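Local coordinates for protein bsobi restriction endonuclease (Geobacillus stearothermophilus, PDB 1DC1) that cuts double-stranded DNA after the first cytosine of the degenerate sequence 5'-CYCGRG-3', working as a homodimer, at residues 49-54 and 111-115; 145-150 and 317-321; 157-163 and 183-189. One frame throughout, in Å; residues are numbered along the deposited sequence.

In the fold
Helix 110-152 links interactions 1 and 2: its first turns make the one and its last turns the other, with centres about 52 Å apart. Interaction 1 is a partly buried pairing of two helices at the second subunit, with an apolar side and a salt-bridged one. Interaction 2 is a buried helix crossing with no hydrogen bond across it, made by aliphatic side chains and a cysteine sulfur. Interaction 3, partly buried, joins strands 157-161 and 184-191 by backbone hydrogen bonds and ends in a salt-bridged, cation-pi corner; its nearest atom is about 4 Å from the DNA. Interactions 2 and 3 touch, through helix 110-152 packing on these strands and through Ile321 O bonded to Trp189 NE1.

Interaction 1 of 3, residues 49-54 and 111-115; sequences LKVAAS and IDELI
Ile115 sets its CD1 against the backbone of Lys50, 3.5 Å from Lys50 CA, and this methyl is the centre of the tightly packed part of the contact. The same atom meets the side of Leu49, whose CG is 3.7 Å from Ile115 CD1, the two side chains passing alongside with their ends pointing opposite ways. One turn earlier Ile111 does the comparable job near Ala53. Its CG1 stands opposite the carbonyl carbon (chi1 -66°), which leaves both branches facing the partner helix: CD1 comes to 3.5 Å from Ala53 O, while CG2 packs 3.6 Å from Lys50 CG. Leu114 completes the apolar side more loosely, its CD2 lying 4.1 Å from Ala53 CB.

The other side is polar and partly exposed. Lys50 extends its chain past Ile111 and Ile115, covering them with its methylenes, and delivers NZ to Asp112 OD1 at 2.8 Å, on the syn lone pair of that oxygen. This salt bridge is the one hydrogen bond across the contact. Nearby, Ser54 bends back on its own helix, its OG 2.7 Å from Lys50 O; Ser54 N reaches the same oxygen from the other face of the carbonyl plane, so two donors grip Lys50 O.

The helices run roughly antiparallel, their short axes at 142° and 10.1 Å apart at closest approach. Leu49 and Leu114 both reach helix 69-75, through Ala71 and Leu72 respectively, and Leu114 also touches Leu98 and Leu103 of helix 88-103. From the second subunit, Phe116 packs on Ile115 and Arg47 on Asp112, placing this helix pair of the all-helical region at the dimer interface.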
loop_
_atom_site.group_PDB
_atom_site.type_symbol
_atom_site.label_atom_id
_atom_site.label_comp_id
_atom_site.label_asym_id
_atom_site.label_seq_id
_atom_site.Cartn_x
_atom_site.Cartn_y
_atom_site.Cartn_z
ATOM N N LEU D 49 12.424 26.538 -7.016
ATOM C CA LEU D 49 11.147 26.898 -7.659
ATOM C C LEU D 49 10.745 28.299 -7.242
ATOM O O LEU D 49 10.294 29.068 -8.062
ATOM C CB LEU D 49 9.988 25.930 -7.298
ATOM C CG LEU D 49 8.532 26.234 -7.798
ATOM C CD1 LEU D 49 8.395 26.188 -9.351
ATOM C CD2 LEU D 49 7.569 25.229 -7.142
ATOM N N LYS D 50 10.907 28.641 -5.979
ATOM C CA LYS D 50 10.532 29.972 -5.565
ATOM C C LYS D 50 11.372 31.054 -6.292
ATOM O O LYS D 50 10.843 32.107 -6.683
ATOM C CB LYS D 50 10.687 30.133 -4.046
ATOM C CG LYS D 50 10.155 31.455 -3.514
ATOM C CD LYS D 50 10.297 31.519 -2.038
ATOM C CE LYS D 50 9.777 32.839 -1.459
ATOM N NZ LYS D 50 9.444 32.660 -0.014
ATOM N N VAL D 51 12.667 30.803 -6.458
ATOM C CA VAL D 51 13.533 31.754 -7.131
ATOM C C VAL D 51 13.023 31.923 -8.565
ATOM O O VAL D 51 12.877 33.044 -9.045
ATOM C CB VAL D 51 14.999 31.251 -7.163
ATOM C CG1 VAL D 51 15.783 32.047 -8.214
ATOM C CG2 VAL D 51 15.633 31.355 -5.761
ATOM N N ALA D 52 12.720 30.822 -9.238
ATOM C CA ALA D 52 12.239 30.875 -10.622
ATOM C C ALA D 52 10.868 31.503 -10.758
ATOM O O ALA D 52 10.629 32.322 -11.626
ATOM C CB ALA D 52 12.196 29.475 -11.193
ATOM N N ALA D 53 9.967 31.118 -9.878
ATOM C CA ALA D 53 8.620 31.609 -9.937
ATOM C C ALA D 53 8.496 33.048 -9.540
ATOM O O ALA D 53 7.551 33.730 -9.968
ATOM C CB ALA D 53 7.731 30.778 -9.053
ATOM N N SER D 54 9.423 33.516 -8.707
ATOM C CA SER D 54 9.347 34.876 -8.213
ATOM C C SER D 54 9.445 35.985 -9.262
ATOM O O SER D 54 9.095 37.148 -8.966
ATOM C CB SER D 54 10.345 35.076 -7.097
ATOM O OG SER D 54 9.871 34.459 -5.912
ATOM N N ILE D 111 3.098 33.475 -4.298
ATOM C CA ILE D 111 4.309 32.667 -4.522
ATOM C C ILE D 111 4.391 31.605 -3.431
ATOM O O ILE D 111 4.524 30.427 -3.734
ATOM C CB ILE D 111 5.650 33.517 -4.530
ATOM C CG1 ILE D 111 5.694 34.477 -5.746
ATOM C CG2 ILE D 111 6.872 32.564 -4.559
ATOM C CD1 ILE D 111 5.573 33.771 -7.125
ATOM N N ASP D 112 4.268 31.988 -2.168
ATOM C CA ASP D 112 4.339 30.952 -1.145
ATOM C C ASP D 112 3.142 30.011 -1.260
ATOM O O ASP D 112 3.278 28.853 -0.926
ATOM C CB ASP D 112 4.424 31.540 0.260
ATOM C CG ASP D 112 5.846 31.925 0.669
ATOM O OD1 ASP D 112 6.841 31.683 -0.057
ATOM O OD2 ASP D 112 5.953 32.493 1.751
ATOM N N GLU D 113 1.975 30.495 -1.702
ATOM C CA GLU D 113 0.827 29.603 -1.904
ATOM C C GLU D 113 1.304 28.470 -2.861
ATOM O O GLU D 113 1.068 27.282 -2.616
ATOM C CB GLU D 113 -0.371 30.347 -2.537
ATOM C CG GLU D 113 -1.632 29.465 -2.686
ATOM C CD GLU D 113 -2.255 29.039 -1.337
ATOM O OE1 GLU D 113 -1.990 29.715 -0.320
ATOM O OE2 GLU D 113 -3.023 28.035 -1.272
ATOM N N LEU D 114 1.977 28.842 -3.941
ATOM C CA LEU D 114 2.479 27.875 -4.918
ATOM C C LEU D 114 3.505 26.917 -4.320
ATOM O O LEU D 114 3.415 25.684 -4.492
ATOM C CB LEU D 114 3.144 28.616 -6.076
ATOM C CG LEU D 114 3.856 27.760 -7.133
ATOM C CD1 LEU D 114 2.936 26.632 -7.669
ATOM C CD2 LEU D 114 4.291 28.711 -8.271
ATOM N N ILE D 115 4.507 27.493 -3.640
ATOM C CA ILE D 115 5.585 26.695 -3.017
ATOM C C ILE D 115 5.045 25.721 -1.951
ATOM O O ILE D 115 5.469 24.579 -1.899
ATOM C CB ILE D 115 6.737 27.589 -2.359
ATOM C CG1 ILE D 115 7.298 28.644 -3.361
ATOM C CG2 ILE D 115 7.853 26.695 -1.898
ATOM C CD1 ILE D 115 7.615 28.141 -4.756
#

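Interaction 2 of 3, residues 145-150 and 317-321; sequences AIISAL and CRWII
Ile321 makes the tightest apolar contact here, its CD1 pressing to 3.4 Å from Ala149 CB, closer than carbons usually pack. A chi2 of 141°, away from a staggered value, carries that methyl over the small alanine, and it also lies 3.7 Å from Ile146 O. The other branch of Ile321 turns to Leu150, whose CD2 is 3.8 Å from Ile321 CG2. Farther along the crossing, Ile146 CD1 meets Ile320 CG2 at 3.9 Å, the two side chains roughly at right angles.

Sulfur contacts close the far end: Cys317 SG touches both Ala145 CB, at 3.6 Å, and Ile146 CG1. No hydrogen bond links the two segments. With only an alanine in place of Ile321, a gap is likely to open beside Ala149 and Leu150 to lose its partner across the crossing.

The helices cross at -68°, their axes 9.2 Å apart. Ile321 O accepts a hydrogen bond from Trp189 NE1. The pair packs on the mixed sheet of the PDDEXK-type alpha/beta fold, Ile320 touching Ile278 of strand 276-281 and helix 110-152 touching strands 157-161 and 184-191.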
loop_
_atom_site.group_PDB
_atom_site.type_symbol
_atom_site.label_atom_id
_atom_site.label_comp_id
_atom_site.label_asym_id
_atom_site.label_seq_id
_atom_site.Cartn_x
_atom_site.Cartn_y
_atom_site.Cartn_z
ATOM N N ALA D 145 23.875 -10.881 4.218
ATOM C CA ALA D 145 23.849 -12.134 4.997
ATOM C C ALA D 145 24.327 -13.353 4.146
ATOM O O ALA D 145 25.047 -14.220 4.629
ATOM C CB ALA D 145 22.447 -12.372 5.548
ATOM N N ILE D 146 23.938 -13.380 2.875
ATOM C CA ILE D 146 24.306 -14.425 1.936
ATOM C C ILE D 146 25.811 -14.379 1.650
ATOM O O ILE D 146 26.478 -15.397 1.787
ATOM C CB ILE D 146 23.528 -14.258 0.585
ATOM C CG1 ILE D 146 22.001 -14.487 0.814
ATOM C CG2 ILE D 146 24.193 -15.173 -0.534
ATOM C CD1 ILE D 146 21.502 -15.811 0.369
ATOM N N ILE D 147 26.347 -13.229 1.245
ATOM C CA ILE D 147 27.792 -13.148 0.974
ATOM C C ILE D 147 28.647 -13.357 2.228
ATOM O O ILE D 147 29.693 -13.978 2.153
ATOM C CB ILE D 147 28.187 -11.851 0.148
ATOM C CG1 ILE D 147 28.000 -10.555 0.919
ATOM C CG2 ILE D 147 27.332 -11.830 -1.144
ATOM C CD1 ILE D 147 28.253 -9.357 0.030
ATOM N N SER D 148 28.192 -12.901 3.392
ATOM C CA SER D 148 28.959 -13.179 4.602
ATOM C C SER D 148 28.961 -14.674 4.893
ATOM O O SER D 148 29.991 -15.218 5.288
ATOM C CB SER D 148 28.407 -12.422 5.789
ATOM O OG SER D 148 28.961 -11.133 5.714
ATOM N N ALA D 149 27.830 -15.341 4.704
ATOM C CA ALA D 149 27.782 -16.779 4.900
ATOM C C ALA D 149 28.787 -17.493 3.957
ATOM O O ALA D 149 29.450 -18.444 4.368
ATOM C CB ALA D 149 26.380 -17.306 4.645
ATOM N N LEU D 150 28.897 -17.048 2.700
ATOM C CA LEU D 150 29.839 -17.651 1.722
ATOM C C LEU D 150 31.261 -17.343 2.182
ATOM O O LEU D 150 32.122 -18.240 2.180
ATOM C CB LEU D 150 29.650 -17.103 0.274
ATOM C CG LEU D 150 28.324 -17.511 -0.413
ATOM C CD1 LEU D 150 27.992 -16.692 -1.631
ATOM C CD2 LEU D 150 28.457 -18.940 -0.795
ATOM N N CYS D 317 20.049 -18.340 5.463
ATOM C CA CYS D 317 21.071 -18.101 4.428
ATOM C C CYS D 317 22.066 -19.263 4.298
ATOM O O CYS D 317 22.457 -19.643 3.206
ATOM C CB CYS D 317 21.825 -16.797 4.728
ATOM S SG CYS D 317 20.824 -15.375 4.299
ATOM N N ARG D 318 22.481 -19.829 5.419
ATOM C CA ARG D 318 23.386 -20.969 5.374
ATOM C C ARG D 318 22.648 -22.135 4.699
ATOM O O ARG D 318 23.215 -22.846 3.875
ATOM C CB ARG D 318 23.837 -21.273 6.800
ATOM C CG ARG D 318 24.419 -22.626 7.009
ATOM C CD ARG D 318 25.128 -22.703 8.362
ATOM N NE ARG D 318 26.223 -23.677 8.310
ATOM C CZ ARG D 318 26.375 -24.711 9.138
ATOM N NH1 ARG D 318 25.498 -24.936 10.118
ATOM N NH2 ARG D 318 27.426 -25.515 8.988
ATOM N N TRP D 319 21.370 -22.296 5.019
ATOM C CA TRP D 319 20.572 -23.323 4.404
ATOM C C TRP D 319 20.451 -23.067 2.880
ATOM O O TRP D 319 20.570 -24.012 2.079
ATOM C CB TRP D 319 19.193 -23.326 5.051
ATOM C CG TRP D 319 18.182 -24.152 4.290
ATOM C CD1 TRP D 319 18.091 -25.518 4.252
ATOM C CD2 TRP D 319 17.131 -23.660 3.459
ATOM N NE1 TRP D 319 17.054 -25.906 3.457
ATOM C CE2 TRP D 319 16.439 -24.788 2.955
ATOM C CE3 TRP D 319 16.704 -22.374 3.088
ATOM C CZ2 TRP D 319 15.343 -24.671 2.103
ATOM C CZ3 TRP D 319 15.610 -22.259 2.237
ATOM C CH2 TRP D 319 14.943 -23.399 1.756
ATOM N N ILE D 320 20.209 -21.804 2.484
ATOM C CA ILE D 320 20.049 -21.473 1.071
ATOM C C ILE D 320 21.273 -21.825 0.248
ATOM O O ILE D 320 21.166 -22.361 -0.849
ATOM C CB ILE D 320 19.739 -19.968 0.876
ATOM C CG1 ILE D 320 18.229 -19.786 0.886
ATOM C CG2 ILE D 320 20.291 -19.445 -0.486
ATOM C CD1 ILE D 320 17.804 -18.352 1.000
ATOM N N ILE D 321 22.433 -21.511 0.802
ATOM C CA ILE D 321 23.701 -21.747 0.149
ATOM C C ILE D 321 23.971 -23.249 -0.060
ATOM O O ILE D 321 24.676 -23.651 -0.999
ATOM C CB ILE D 321 24.852 -21.059 0.989
ATOM C CG1 ILE D 321 24.886 -19.557 0.694
ATOM C CG2 ILE D 321 26.181 -21.647 0.660
ATOM C CD1 ILE D 321 25.158 -18.802 1.895
#

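Interaction 3 of 3, residues 157-163 and 183-189; sequences YKWLDSR and FAKGISW
Arg163 lays its guanidinium flat on the ring of Phe183, with Arg163 CZ 3.6 Å from the ring centroid and the two planes only 11° apart, a cation-pi stack where the paired strands give way to loop. Bends in the Arg163 chain bring the guanidinium over the ring. Asp161 fixes the rotation of the group: its OD1 takes Arg163 NH1 on the syn lone pair at 2.9 Å, nearly in the guanidinium plane, and on its anti side accepts Arg163 N, an Asx turn. Phe183 O receives Ser162 N at 2.8 Å and also lies at the edge of the Trp159 ring.

From here the strands run antiparallel. Lys158 and Ser188 exchange two backbone hydrogen bonds, Lys158 N to Ser188 O and Ser188 N to Lys158 O. The regular pairing breaks at Lys185, where Leu160 bonds to two successive residues: its O accepts Lys185 N at 2.8 Å, whereas its N reaches Gly186 O from above the carbonyl plane at 3.1 Å. Gly186 N, buried beside this break, finds no partner in the model. Ile187 touches two residues of the partner strand, its CD1 3.7 Å from Trp159 CB and its CG2 3.9 Å from Tyr157 CD1.

This antiparallel pair belongs to the mixed sheet of the PDDEXK-type fold, where strands 170-172 and 194-199 flank it. Ile147 and Leu150 of helix 110-152 cover the face bearing Tyr157, Ile147 also touching Ile187; on the other face Leu160 packs against Trp170 and Met199 of the flanking strands.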
loop_
_atom_site.group_PDB
_atom_site.type_symbol
_atom_site.label_atom_id
_atom_site.label_comp_id
_atom_site.label_asym_id
_atom_site.label_seq_id
_atom_site.Cartn_x
_atom_site.Cartn_y
_atom_site.Cartn_z
ATOM N N TYR D 157 32.447 -16.573 -4.822
ATOM C CA TYR D 157 31.222 -16.359 -5.556
ATOM C C TYR D 157 31.463 -15.309 -6.653
ATOM O O TYR D 157 32.526 -14.682 -6.699
ATOM C CB TYR D 157 30.098 -15.932 -4.580
ATOM C CG TYR D 157 30.323 -14.595 -3.901
ATOM C CD1 TYR D 157 29.975 -13.386 -4.563
ATOM C CD2 TYR D 157 30.879 -14.525 -2.615
ATOM C CE1 TYR D 157 30.163 -12.131 -3.976
ATOM C CE2 TYR D 157 31.084 -13.283 -2.004
ATOM C CZ TYR D 157 30.716 -12.070 -2.703
ATOM O OH TYR D 157 30.898 -10.807 -2.131
ATOM N N LYS D 158 30.501 -15.184 -7.568
ATOM C CA LYS D 158 30.536 -14.182 -8.617
ATOM C C LYS D 158 29.300 -13.350 -8.368
ATOM O O LYS D 158 28.349 -13.835 -7.741
ATOM C CB LYS D 158 30.456 -14.838 -9.982
ATOM C CG LYS D 158 31.515 -15.913 -10.158
ATOM C CD LYS D 158 31.438 -16.508 -11.516
ATOM C CE LYS D 158 32.373 -15.811 -12.435
ATOM N NZ LYS D 158 33.667 -16.512 -12.354
ATOM N N TRP D 159 29.331 -12.098 -8.803
ATOM C CA TRP D 159 28.190 -11.264 -8.606
ATOM C C TRP D 159 27.825 -10.494 -9.850
ATOM O O TRP D 159 28.623 -10.330 -10.756
ATOM C CB TRP D 159 28.440 -10.338 -7.450
ATOM C CG TRP D 159 29.441 -9.302 -7.753
ATOM C CD1 TRP D 159 30.780 -9.483 -7.936
ATOM C CD2 TRP D 159 29.204 -7.876 -7.829
ATOM N NE1 TRP D 159 31.396 -8.253 -8.109
ATOM C CE2 TRP D 159 30.450 -7.260 -8.049
ATOM C CE3 TRP D 159 28.051 -7.070 -7.728
ATOM C CZ2 TRP D 159 30.579 -5.873 -8.171
ATOM C CZ3 TRP D 159 28.179 -5.708 -7.846
ATOM C CH2 TRP D 159 29.434 -5.118 -8.064
ATOM N N LEU D 160 26.586 -10.035 -9.875
ATOM C CA LEU D 160 26.026 -9.296 -10.986
ATOM C C LEU D 160 25.668 -7.889 -10.497
ATOM O O LEU D 160 24.945 -7.697 -9.518
ATOM C CB LEU D 160 24.805 -10.069 -11.546
ATOM C CG LEU D 160 24.352 -9.754 -12.972
ATOM C CD1 LEU D 160 25.437 -10.086 -14.016
ATOM C CD2 LEU D 160 23.097 -10.537 -13.242
ATOM N N ASP D 161 26.223 -6.912 -11.190
ATOM C CA ASP D 161 26.048 -5.516 -10.846
ATOM C C ASP D 161 24.713 -4.979 -11.339
ATOM O O ASP D 161 24.493 -4.895 -12.558
ATOM C CB ASP D 161 27.203 -4.739 -11.475
ATOM C CG ASP D 161 27.412 -3.381 -10.836
ATOM O OD1 ASP D 161 26.409 -2.722 -10.478
ATOM O OD2 ASP D 161 28.582 -2.971 -10.700
ATOM N N SER D 162 23.823 -4.627 -10.401
ATOM C CA SER D 162 22.485 -4.094 -10.725
ATOM C C SER D 162 22.545 -2.852 -11.645
ATOM O O SER D 162 21.597 -2.580 -12.401
ATOM C CB SER D 162 21.754 -3.742 -9.451
ATOM O OG SER D 162 22.470 -2.697 -8.822
ATOM N N ARG D 163 23.659 -2.119 -11.589
ATOM C CA ARG D 163 23.850 -0.950 -12.443
ATOM C C ARG D 163 24.019 -1.344 -13.932
ATOM O O ARG D 163 23.708 -0.545 -14.840
ATOM C CB ARG D 163 25.092 -0.163 -12.013
ATOM C CG ARG D 163 24.901 0.658 -10.792
ATOM C CD ARG D 163 25.716 0.049 -9.741
ATOM N NE ARG D 163 26.856 0.867 -9.366
ATOM C CZ ARG D 163 28.078 0.386 -9.131
ATOM N NH1 ARG D 163 28.333 -0.910 -9.235
ATOM N NH2 ARG D 163 29.040 1.201 -8.723
ATOM N N PHE D 183 25.013 -3.097 -4.514
ATOM C CA PHE D 183 24.822 -3.158 -5.960
ATOM C C PHE D 183 24.680 -4.508 -6.584
ATOM O O PHE D 183 24.861 -4.651 -7.783
ATOM C CB PHE D 183 25.974 -2.465 -6.645
ATOM C CG PHE D 183 26.012 -1.016 -6.378
ATOM C CD1 PHE D 183 24.938 -0.211 -6.778
ATOM C CD2 PHE D 183 27.105 -0.458 -5.738
ATOM C CE1 PHE D 183 24.945 1.136 -6.552
ATOM C CE2 PHE D 183 27.139 0.884 -5.499
ATOM C CZ PHE D 183 26.046 1.697 -5.912
ATOM N N ALA D 184 24.372 -5.504 -5.774
ATOM C CA ALA D 184 24.228 -6.829 -6.297
ATOM C C ALA D 184 22.790 -7.203 -6.638
ATOM O O ALA D 184 21.899 -7.214 -5.772
ATOM C CB ALA D 184 24.834 -7.860 -5.335
ATOM N N LYS D 185 22.617 -7.531 -7.925
ATOM C CA LYS D 185 21.369 -7.981 -8.535
ATOM C C LYS D 185 21.297 -9.511 -8.386
ATOM O O LYS D 185 20.228 -10.097 -8.351
ATOM C CB LYS D 185 21.383 -7.542 -10.029
ATOM C CG LYS D 185 20.439 -8.253 -11.013
ATOM C CD LYS D 185 18.981 -8.164 -10.573
ATOM C CE LYS D 185 18.037 -8.809 -11.579
ATOM N NZ LYS D 185 16.728 -8.082 -11.558
ATOM N N GLY D 186 22.456 -10.153 -8.278
ATOM C CA GLY D 186 22.502 -11.603 -8.151
ATOM C C GLY D 186 23.853 -12.058 -7.612
ATOM O O GLY D 186 24.826 -11.299 -7.647
ATOM N N ILE D 187 23.912 -13.288 -7.114
ATOM C CA ILE D 187 25.141 -13.848 -6.543
ATOM C C ILE D 187 25.153 -15.277 -7.026
ATOM O O ILE D 187 24.087 -15.923 -7.115
ATOM C CB ILE D 187 25.103 -13.837 -4.993
ATOM C CG1 ILE D 187 25.006 -12.382 -4.497
ATOM C CG2 ILE D 187 26.294 -14.648 -4.389
ATOM C CD1 ILE D 187 26.265 -11.574 -4.693
ATOM N N SER D 188 26.337 -15.770 -7.353
ATOM C CA SER D 188 26.443 -17.128 -7.843
ATOM C C SER D 188 27.585 -17.883 -7.181
ATOM O O SER D 188 28.659 -17.340 -7.017
ATOM C CB SER D 188 26.639 -17.066 -9.347
ATOM O OG SER D 188 26.574 -18.370 -9.877
ATOM N N TRP D 189 27.376 -19.140 -6.821
ATOM C CA TRP D 189 28.430 -19.949 -6.191
ATOM C C TRP D 189 28.315 -21.440 -6.583
ATOM O O TRP D 189 27.415 -21.868 -7.337
ATOM C CB TRP D 189 28.357 -19.871 -4.658
ATOM C CG TRP D 189 27.051 -20.429 -4.100
ATOM C CD1 TRP D 189 26.810 -21.707 -3.608
ATOM C CD2 TRP D 189 25.794 -19.700 -3.973
ATOM N NE1 TRP D 189 25.486 -21.793 -3.181
ATOM C CE2 TRP D 189 24.846 -20.592 -3.394
ATOM C CE3 TRP D 189 25.391 -18.384 -4.294
ATOM C CZ2 TRP D 189 23.501 -20.191 -3.128
ATOM C CZ3 TRP D 189 24.063 -17.985 -4.025
ATOM C CH2 TRP D 189 23.143 -18.874 -3.455
#